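Local structure of succinate dehydrogenase subunit A (Mycolicibacterium smegmatis, 7D6V) at residues Q556-R561 and E571-R577; I498-E502 and H564-D568; R22-A27 and G436-L441. The protein probably serves as the FAD-carrying flavoprotein subunit of succinate dehydrogenase Sdh1, oxidising succinate and feeding the electrons into the respiratory chain. All coordinates share one frame; numbering follows the deposited sequence.

Interaction 1: Q556-R561 and E571-R577; sequences QRTESR and EMDANWR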
loop_
_atom_site.group_PDB
_atom_site.type_symbol
_atom_site.label_atom_id
_atom_site.label_comp_id
_atom_site.label_asym_id
_atom_site.label_seq_id
_atom_site.Cartn_x
_atom_site.Cartn_y
_atom_site.Cartn_z
ATOM N N GLN A 556 -28.712 -24.996 11.865
ATOM C CA GLN A 556 -29.900 -24.684 12.649
ATOM C C GLN A 556 -30.835 -23.705 11.949
ATOM O O GLN A 556 -32.054 -23.804 12.122
ATOM C CB GLN A 556 -29.500 -24.137 14.016
ATOM C CG GLN A 556 -30.596 -24.263 15.051
ATOM C CD GLN A 556 -30.056 -24.511 16.437
ATOM O OE1 GLN A 556 -28.975 -25.073 16.601
ATOM N NE2 GLN A 556 -30.805 -24.090 17.447
ATOM N N ARG A 557 -30.311 -22.759 11.170
ATOM C CA ARG A 557 -31.181 -21.778 10.515
ATOM C C ARG A 557 -31.778 -22.390 9.253
ATOM O O ARG A 557 -31.111 -22.499 8.223
ATOM C CB ARG A 557 -30.421 -20.497 10.192
ATOM C CG ARG A 557 -31.295 -19.446 9.522
ATOM C CD ARG A 557 -30.649 -18.078 9.497
ATOM N NE ARG A 557 -30.602 -17.473 10.822
ATOM C CZ ARG A 557 -31.476 -16.576 11.266
ATOM N NH1 ARG A 557 -32.473 -16.178 10.492
ATOM N NH2 ARG A 557 -31.354 -16.078 12.486
ATOM N N THR A 558 -33.049 -22.773 9.324
ATOM C CA THR A 558 -33.733 -23.423 8.205
ATOM C C THR A 558 -34.567 -22.418 7.410
ATOM O O THR A 558 -35.792 -22.504 7.338
ATOM C CB THR A 558 -34.594 -24.576 8.712
ATOM O OG1 THR A 558 -35.539 -24.084 9.671
ATOM C CG2 THR A 558 -33.729 -25.636 9.363
ATOM N N GLU A 559 -33.873 -21.459 6.804
ATOM C CA GLU A 559 -34.463 -20.505 5.872
ATOM C C GLU A 559 -33.315 -19.766 5.202
ATOM O O GLU A 559 -32.167 -19.845 5.641
ATOM C CB GLU A 559 -35.445 -19.555 6.573
ATOM C CG GLU A 559 -34.861 -18.676 7.672
ATOM C CD GLU A 559 -34.379 -17.333 7.174
ATOM O OE1 GLU A 559 -34.835 -16.902 6.101
ATOM O OE2 GLU A 559 -33.557 -16.697 7.861
ATOM N N SER A 560 -33.631 -19.056 4.123
ATOM C CA SER A 560 -32.629 -18.351 3.333
ATOM C C SER A 560 -32.788 -16.851 3.528
ATOM O O SER A 560 -33.906 -16.334 3.500
ATOM C CB SER A 560 -32.749 -18.706 1.851
ATOM O OG SER A 560 -32.483 -20.077 1.633
ATOM N N ARG A 561 -31.674 -16.159 3.742
ATOM C CA ARG A 561 -31.720 -14.715 3.952
ATOM C C ARG A 561 -30.330 -14.150 3.732
ATOM O O ARG A 561 -29.396 -14.519 4.448
ATOM C CB ARG A 561 -32.225 -14.385 5.355
ATOM C CG ARG A 561 -32.564 -12.924 5.567
ATOM C CD ARG A 561 -32.972 -12.654 7.001
ATOM N NE ARG A 561 -34.108 -13.467 7.410
ATOM C CZ ARG A 561 -35.372 -13.074 7.330
ATOM N NH1 ARG A 561 -35.664 -11.874 6.855
ATOM N NH2 ARG A 561 -36.343 -13.879 7.725
ATOM N N GLU A 571 -37.111 -20.775 0.364
ATOM C CA GLU A 571 -38.052 -19.688 0.596
ATOM C C GLU A 571 -37.367 -18.653 1.466
ATOM O O GLU A 571 -37.336 -18.768 2.692
ATOM C CB GLU A 571 -39.326 -20.206 1.250
ATOM C CG GLU A 571 -40.512 -19.285 1.073
ATOM C CD GLU A 571 -40.921 -19.141 -0.378
ATOM O OE1 GLU A 571 -40.721 -20.101 -1.153
ATOM O OE2 GLU A 571 -41.445 -18.068 -0.744
ATOM N N MET A 572 -36.788 -17.653 0.813
ATOM C CA MET A 572 -36.167 -16.554 1.527
ATOM C C MET A 572 -37.144 -15.961 2.527
ATOM O O MET A 572 -38.351 -15.900 2.279
ATOM C CB MET A 572 -35.700 -15.469 0.550
ATOM C CG MET A 572 -34.615 -15.903 -0.421
ATOM S SD MET A 572 -32.952 -15.554 0.182
ATOM C CE MET A 572 -33.063 -13.800 0.533
ATOM N N ASP A 573 -36.611 -15.524 3.664
ATOM C CA ASP A 573 -37.354 -14.690 4.594
ATOM C C ASP A 573 -38.595 -15.415 5.128
ATOM O O ASP A 573 -39.739 -15.075 4.818
ATOM C CB ASP A 573 -37.732 -13.366 3.917
ATOM C CG ASP A 573 -36.524 -12.601 3.416
ATOM O OD1 ASP A 573 -35.423 -12.787 3.966
ATOM O OD2 ASP A 573 -36.676 -11.810 2.465
ATOM N N ALA A 574 -38.336 -16.450 5.926
ATOM C CA ALA A 574 -39.365 -16.963 6.821
ATOM C C ALA A 574 -39.649 -15.916 7.897
ATOM O O ALA A 574 -39.180 -14.778 7.822
ATOM C CB ALA A 574 -38.930 -18.286 7.440
ATOM N N ASN A 575 -40.453 -16.272 8.904
ATOM C CA ASN A 575 -40.650 -15.285 9.959
ATOM C C ASN A 575 -39.288 -14.991 10.580
ATOM O O ASN A 575 -38.771 -13.892 10.380
ATOM C CB ASN A 575 -41.720 -15.726 10.978
ATOM C CG ASN A 575 -41.308 -16.910 11.834
ATOM O OD1 ASN A 575 -40.290 -16.875 12.523
ATOM N ND2 ASN A 575 -42.122 -17.958 11.816
ATOM N N TRP A 576 -38.710 -15.927 11.347
ATOM C CA TRP A 576 -37.269 -16.168 11.465
ATOM C C TRP A 576 -36.401 -14.912 11.474
ATOM O O TRP A 576 -35.194 -14.994 11.229
ATOM C CB TRP A 576 -36.799 -17.081 10.328
ATOM C CG TRP A 576 -36.517 -18.510 10.730
ATOM C CD1 TRP A 576 -37.174 -19.624 10.294
ATOM C CD2 TRP A 576 -35.505 -18.973 11.635
ATOM N NE1 TRP A 576 -36.641 -20.746 10.872
ATOM C CE2 TRP A 576 -35.614 -20.375 11.699
ATOM C CE3 TRP A 576 -34.521 -18.339 12.398
ATOM C CZ2 TRP A 576 -34.778 -21.152 12.496
ATOM C CZ3 TRP A 576 -33.692 -19.114 13.187
ATOM C CH2 TRP A 576 -33.826 -20.504 13.230
ATOM N N ARG A 577 -36.984 -13.756 11.771
ATOM C CA ARG A 577 -36.282 -12.483 11.685
ATOM C C ARG A 577 -35.991 -11.883 13.043
ATOM O O ARG A 577 -34.975 -11.207 13.204
ATOM C CB ARG A 577 -37.098 -11.486 10.850
ATOM C CG ARG A 577 -36.336 -10.293 10.326
ATOM C CD ARG A 577 -37.209 -9.053 10.380
ATOM N NE ARG A 577 -38.021 -9.021 11.590
ATOM C CZ ARG A 577 -37.582 -8.610 12.774
ATOM N NH1 ARG A 577 -38.393 -8.616 13.819
ATOM N NH2 ARG A 577 -36.333 -8.192 12.915
#
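Glu559 lays its CG methylene over one face of the Trp576 indole, 3.8 Å from the centroid of the five-membered ring and 26° off the ring normal, which qualifies as a CH-pi contact. Glu559 CG sits between the backbone N and the carbonyl carbon (chi1 61°), and the bend that follows carries the carboxylate past Trp576 CB toward two arginines. Arg557 passes over the same indole face with its CG; its NH1 then donates to Trp576 O at 3.1 Å. The guanidinium has Trp576 CE3 above one face, yet its plane is steeply inclined to the ring, so the two are not stacked. Further along, Asp573 N donates to Ser560 O at 2.8 Å, with an N-H...O angle of 155°, joining the two backbones, and Met572 SD rests 3.6 Å from Ser560 CB.

Arg557, Glu559, Arg561 and Asp573 together make a salt-bridge network in the loops around strand 565-566, within the C-terminal region of the fumarate reductase flavoprotein family. Glu559 OE2 receives Arg557 NH1 at 2.9 Å in the guanidinium plane, through its anti lone pair, and more weakly Arg561 NE at 3.3 Å. Asp573 OD1 lies over a face of the Arg561 guanidinium, 3.0 Å from NH1, so charge attraction rather than a directed N-H holds this pair; Arg577 CG covers the opposite face. Arg561 NH2 gives a weak bond to Ala574 O at its edge.

In the next shell, Glu244 bridges Arg557 NE, Thr579 O takes Arg557 NH2, and Tyr569 O and Arg566 N fix Ser560 OG.

Interaction 2: I498-E502 and H564-D568; sequences IIRKE and HTRDD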
loop_
_atom_site.group_PDB
_atom_site.type_symbol
_atom_site.label_atom_id
_atom_site.label_comp_id
_atom_site.label_asym_id
_atom_site.label_seq_id
_atom_site.Cartn_x
_atom_site.Cartn_y
_atom_site.Cartn_z
ATOM N N ILE A 498 -21.658 -21.137 -0.566
ATOM C CA ILE A 498 -22.789 -20.274 -0.884
ATOM C C ILE A 498 -24.092 -21.030 -0.694
ATOM O O ILE A 498 -25.056 -20.508 -0.122
ATOM C CB ILE A 498 -22.687 -19.720 -2.313
ATOM C CG1 ILE A 498 -21.453 -18.850 -2.469
ATOM C CG2 ILE A 498 -23.898 -18.867 -2.607
ATOM C CD1 ILE A 498 -21.148 -18.480 -3.888
ATOM N N ILE A 499 -24.140 -22.271 -1.160
ATOM C CA ILE A 499 -25.338 -23.094 -1.098
ATOM C C ILE A 499 -25.103 -24.166 -0.050
ATOM O O ILE A 499 -24.130 -24.923 -0.134
ATOM C CB ILE A 499 -25.677 -23.712 -2.461
ATOM C CG1 ILE A 499 -26.052 -22.622 -3.461
ATOM C CG2 ILE A 499 -26.817 -24.697 -2.329
ATOM C CD1 ILE A 499 -24.891 -22.062 -4.233
ATOM N N ARG A 500 -25.987 -24.225 0.938
ATOM C CA ARG A 500 -25.890 -25.185 2.023
ATOM C C ARG A 500 -26.986 -26.228 1.880
ATOM O O ARG A 500 -28.120 -25.907 1.515
ATOM C CB ARG A 500 -26.009 -24.500 3.389
ATOM C CG ARG A 500 -24.731 -23.863 3.920
ATOM C CD ARG A 500 -24.520 -22.482 3.345
ATOM N NE ARG A 500 -23.327 -21.828 3.876
ATOM C CZ ARG A 500 -23.319 -21.018 4.930
ATOM N NH1 ARG A 500 -24.441 -20.757 5.578
ATOM N NH2 ARG A 500 -22.187 -20.465 5.334
ATOM N N LYS A 501 -26.638 -27.478 2.161
ATOM C CA LYS A 501 -27.601 -28.563 2.237
ATOM C C LYS A 501 -27.450 -29.245 3.587
ATOM O O LYS A 501 -26.369 -29.245 4.177
ATOM C CB LYS A 501 -27.409 -29.574 1.102
ATOM C CG LYS A 501 -27.568 -28.972 -0.279
ATOM C CD LYS A 501 -27.164 -29.944 -1.368
ATOM C CE LYS A 501 -27.022 -29.231 -2.702
ATOM N NZ LYS A 501 -26.209 -27.990 -2.573
ATOM N N GLU A 502 -28.550 -29.820 4.075
ATOM C CA GLU A 502 -28.545 -30.402 5.413
ATOM C C GLU A 502 -27.533 -31.534 5.526
ATOM O O GLU A 502 -26.771 -31.604 6.499
ATOM C CB GLU A 502 -29.946 -30.896 5.766
ATOM C CG GLU A 502 -30.048 -31.557 7.126
ATOM C CD GLU A 502 -31.346 -32.311 7.305
ATOM O OE1 GLU A 502 -32.017 -32.590 6.288
ATOM O OE2 GLU A 502 -31.701 -32.623 8.462
ATOM N N HIS A 564 -26.824 -16.263 3.659
ATOM C CA HIS A 564 -27.050 -17.649 4.051
ATOM C C HIS A 564 -28.132 -18.232 3.153
ATOM O O HIS A 564 -29.300 -17.847 3.247
ATOM C CB HIS A 564 -27.446 -17.745 5.522
ATOM C CG HIS A 564 -28.008 -19.075 5.911
ATOM N ND1 HIS A 564 -27.245 -20.221 5.957
ATOM C CD2 HIS A 564 -29.258 -19.442 6.275
ATOM C CE1 HIS A 564 -28.002 -21.237 6.331
ATOM N NE2 HIS A 564 -29.227 -20.790 6.531
ATOM N N THR A 565 -27.742 -19.165 2.290
ATOM C CA THR A 565 -28.655 -19.807 1.358
ATOM C C THR A 565 -28.746 -21.288 1.687
ATOM O O THR A 565 -27.722 -21.970 1.773
ATOM C CB THR A 565 -28.194 -19.619 -0.088
ATOM O OG1 THR A 565 -27.744 -18.273 -0.275
ATOM C CG2 THR A 565 -29.328 -19.901 -1.048
ATOM N N ARG A 566 -29.966 -21.776 1.874
ATOM C CA ARG A 566 -30.230 -23.194 2.067
ATOM C C ARG A 566 -30.958 -23.725 0.843
ATOM O O ARG A 566 -32.021 -23.213 0.479
ATOM C CB ARG A 566 -31.065 -23.439 3.325
ATOM C CG ARG A 566 -30.288 -23.362 4.623
ATOM C CD ARG A 566 -29.481 -24.621 4.878
ATOM N NE ARG A 566 -30.319 -25.748 5.270
ATOM C CZ ARG A 566 -30.591 -26.083 6.526
ATOM N NH1 ARG A 566 -31.363 -27.127 6.781
ATOM N NH2 ARG A 566 -30.094 -25.374 7.526
ATOM N N ASP A 567 -30.384 -24.746 0.207
ATOM C CA ASP A 567 -31.018 -25.319 -0.975
ATOM C C ASP A 567 -32.339 -25.994 -0.628
ATOM O O ASP A 567 -33.311 -25.890 -1.383
ATOM C CB ASP A 567 -30.071 -26.306 -1.653
ATOM C CG ASP A 567 -30.443 -26.566 -3.094
ATOM O OD1 ASP A 567 -29.818 -25.960 -3.990
ATOM O OD2 ASP A 567 -31.365 -27.372 -3.332
ATOM N N ASP A 568 -32.395 -26.688 0.507
ATOM C CA ASP A 568 -33.614 -27.374 0.912
ATOM C C ASP A 568 -34.630 -26.450 1.567
ATOM O O ASP A 568 -35.754 -26.884 1.837
ATOM C CB ASP A 568 -33.279 -28.534 1.856
ATOM C CG ASP A 568 -32.366 -28.122 2.994
ATOM O OD1 ASP A 568 -31.819 -27.003 2.954
ATOM O OD2 ASP A 568 -32.200 -28.923 3.934
#
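Arg500 meets segment 564-568 through both backbone and side chain. Its N donates to Thr565 O at 3.0 Å, and its O accepts from Asp567 N at 2.9 Å with a nearly straight N-H...O angle of 167°. These two bonds flank Arg566, whose CA lies 4.8 Å from Arg500 CA, as expected where one residue of a parallel strand bonds to both neighbours of its partner. The Arg500 side chain bends at chi2 (83°) and runs past Thr565 O until NH1 reaches the edge of the His564 imidazole, 2.9 Å from ND1. This bond is weak because its angle is poor, and the two planes stand 62° apart. Glu244 O also holds Arg500 NH1, while His564 NE2 is tied to Arg557 O.

Strands 499-500 and 565-566 form a short, weakly bonded parallel pair, anchored at Arg500 and Arg566, and the chain makes its crossover between them through helices 502-518 and 532-556. Ile499 and Thr565, on one side, pack against Arg327 of helix 322-334; Arg500 and Arg566 point to the other, where Arg500 CB touches Arg566 CD at 3.8 Å.

Contacts thin out toward the more exposed end. Lys501 CG lies alongside Asp567 CB at 3.9 Å, but Lys501 NZ stays 4.4 Å from Asp567 OD1, beyond a salt bridge. Asp568 OD2 comes near Glu502 CB and N without a hydrogen bond, while its OD1 takes Arg566 NE.

Interaction 3: R22-A27 and G436-L441; sequences RAVIEA and GRRAGL
Glu26 reaches from helix 18-30 across Arg437 and runs alongside Leu441 of helix 427-448. Its CB begins over the turn of the partner helix, nearest to Arg437 O and CA. CG, placed opposite the backbone N by the first torsion, settles 3.4 Å from Arg437 O and also meets Leu441 N. A bend at chi2 (72°) then turns CD against Arg437 CG at 3.6 Å, and the two oxygens part company. OE1 touches Arg437 CG and stands 3.8 Å from Arg437 NE, a long salt bridge in which the oxygen lies well out of the guanidinium plane, so only the charges attract. OE2 goes to Leu441 CD1, 3.4 Å away, and has a weak, long ion pair with Arg30.

Arg22 runs beside Arg437, whose CG lies over one face of the Arg22 guanidinium. A long ion pair from Arg22 NH2 to Glu26 OE1 and a salt bridge from Arg22 NH1 to Glu100 probably offset the 4.4 Å approach of Arg22 NH1 to Arg437 NE.

Beside these side chains the backbones come close: Ala23 CA lies 4.2 Å from Gly440 CA and 3.2 Å from Gly436 O, a CA-H...O contact. The axes of segments 22-27 and 436-441 approach to 7.1 Å, their N-to-C directions 42° apart. Gly436 and Gly440 form a GxxxG-type contact against probably the first helix of a Rossmann-type FAD-binding fold, which begins within a GxGxxG sequence.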
loop_
_atom_site.group_PDB
_atom_site.type_symbol
_atom_site.label_atom_id
_atom_site.label_comp_id
_atom_site.label_asym_id
_atom_site.label_seq_id
_atom_site.Cartn_x
_atom_site.Cartn_y
_atom_site.Cartn_z
ATOM N N ARG A 22 -8.987 3.445 16.176
ATOM C CA ARG A 22 -9.947 4.441 16.634
ATOM C C ARG A 22 -10.250 4.266 18.118
ATOM O O ARG A 22 -10.359 5.252 18.861
ATOM C CB ARG A 22 -11.225 4.353 15.800
ATOM C CG ARG A 22 -12.114 5.578 15.886
ATOM C CD ARG A 22 -11.310 6.845 15.691
ATOM N NE ARG A 22 -12.084 8.044 15.989
ATOM C CZ ARG A 22 -12.140 8.621 17.182
ATOM N NH1 ARG A 22 -12.870 9.711 17.357
ATOM N NH2 ARG A 22 -11.471 8.110 18.202
ATOM N N ALA A 23 -10.370 3.014 18.571
ATOM C CA ALA A 23 -10.585 2.754 19.991
ATOM C C ALA A 23 -9.408 3.232 20.828
ATOM O O ALA A 23 -9.594 3.776 21.920
ATOM C CB ALA A 23 -10.831 1.264 20.220
ATOM N N VAL A 24 -8.185 3.018 20.339
ATOM C CA VAL A 24 -7.000 3.467 21.067
ATOM C C VAL A 24 -6.999 4.983 21.198
ATOM O O VAL A 24 -6.724 5.533 22.274
ATOM C CB VAL A 24 -5.724 2.963 20.374
ATOM C CG1 VAL A 24 -4.497 3.561 21.030
ATOM C CG2 VAL A 24 -5.676 1.459 20.422
ATOM N N ILE A 25 -7.305 5.681 20.104
ATOM C CA ILE A 25 -7.344 7.141 20.140
ATOM C C ILE A 25 -8.388 7.621 21.141
ATOM O O ILE A 25 -8.130 8.518 21.953
ATOM C CB ILE A 25 -7.604 7.707 18.732
ATOM C CG1 ILE A 25 -6.445 7.360 17.802
ATOM C CG2 ILE A 25 -7.805 9.207 18.788
ATOM C CD1 ILE A 25 -6.759 7.536 16.345
ATOM N N GLU A 26 -9.575 7.011 21.118
ATOM C CA GLU A 26 -10.634 7.432 22.031
ATOM C C GLU A 26 -10.258 7.174 23.487
ATOM O O GLU A 26 -10.475 8.031 24.357
ATOM C CB GLU A 26 -11.936 6.717 21.677
ATOM C CG GLU A 26 -13.088 7.015 22.612
ATOM C CD GLU A 26 -13.643 8.412 22.440
ATOM O OE1 GLU A 26 -13.238 9.107 21.486
ATOM O OE2 GLU A 26 -14.489 8.817 23.262
ATOM N N ALA A 27 -9.691 5.999 23.771
ATOM C CA ALA A 27 -9.317 5.666 25.141
ATOM C C ALA A 27 -8.224 6.592 25.655
ATOM O O ALA A 27 -8.233 6.978 26.829
ATOM C CB ALA A 27 -8.873 4.207 25.223
ATOM N N GLY A 436 -15.424 1.633 16.863
ATOM C CA GLY A 436 -14.170 1.720 17.584
ATOM C C GLY A 436 -14.181 2.846 18.594
ATOM O O GLY A 436 -13.737 2.675 19.733
ATOM N N ARG A 437 -14.714 4.009 18.204
ATOM C CA ARG A 437 -14.867 5.085 19.175
ATOM C C ARG A 437 -15.809 4.681 20.302
ATOM O O ARG A 437 -15.520 4.926 21.482
ATOM C CB ARG A 437 -15.367 6.351 18.487
ATOM C CG ARG A 437 -15.455 7.534 19.419
ATOM C CD ARG A 437 -16.016 8.749 18.730
ATOM N NE ARG A 437 -16.552 9.700 19.693
ATOM C CZ ARG A 437 -17.754 9.602 20.248
ATOM N NH1 ARG A 437 -18.158 10.516 21.116
ATOM N NH2 ARG A 437 -18.551 8.591 19.937
ATOM N N ARG A 438 -16.939 4.047 19.962
ATOM C CA ARG A 438 -17.859 3.605 21.010
ATOM C C ARG A 438 -17.197 2.598 21.947
ATOM O O ARG A 438 -17.402 2.652 23.163
ATOM C CB ARG A 438 -19.129 3.008 20.405
ATOM C CG ARG A 438 -19.893 3.922 19.469
ATOM C CD ARG A 438 -20.486 5.116 20.181
ATOM N NE ARG A 438 -21.643 4.771 20.998
ATOM C CZ ARG A 438 -22.723 5.533 21.120
ATOM N NH1 ARG A 438 -22.804 6.682 20.467
ATOM N NH2 ARG A 438 -23.727 5.146 21.890
ATOM N N ALA A 439 -16.402 1.674 21.402
ATOM C CA ALA A 439 -15.751 0.661 22.226
ATOM C C ALA A 439 -14.709 1.274 23.148
ATOM O O ALA A 439 -14.626 0.909 24.327
ATOM C CB ALA A 439 -15.112 -0.404 21.336
ATOM N N GLY A 440 -13.900 2.201 22.632
ATOM C CA GLY A 440 -12.944 2.883 23.489
ATOM C C GLY A 440 -13.618 3.649 24.610
ATOM O O GLY A 440 -13.178 3.601 25.763
ATOM N N LEU A 441 -14.713 4.343 24.295
ATOM C CA LEU A 441 -15.407 5.111 25.321
ATOM C C LEU A 441 -16.055 4.193 26.353
ATOM O O LEU A 441 -16.059 4.501 27.551
ATOM C CB LEU A 441 -16.437 6.031 24.664
ATOM C CG LEU A 441 -17.182 7.077 25.496
ATOM C CD1 LEU A 441 -17.590 8.222 24.591
ATOM C CD2 LEU A 441 -18.404 6.500 26.189
#

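Interactions 1 and 2 belong to one neighbourhood, their centres 11 Å apart in the C-terminal family region. Their segments alternate along the chain: the loops of interaction 1 lie before and after strand 565-566 of interaction 2, and the earlier loop, 556-561, hydrogen-bonds to His564 and Arg566. Interaction 3 stands apart, its nearest atoms about 20 Å from interaction 1 and about 25 Å from interaction 2, and joins two helices near the FAD. Chemistry follows place: the partly buried loops of interaction 1 rely on ion pairs and an indole face, the buried strands of interaction 2 on backbone bonds, and the buried helices of interaction 3 on close glycine packing beside long, weak ion pairs.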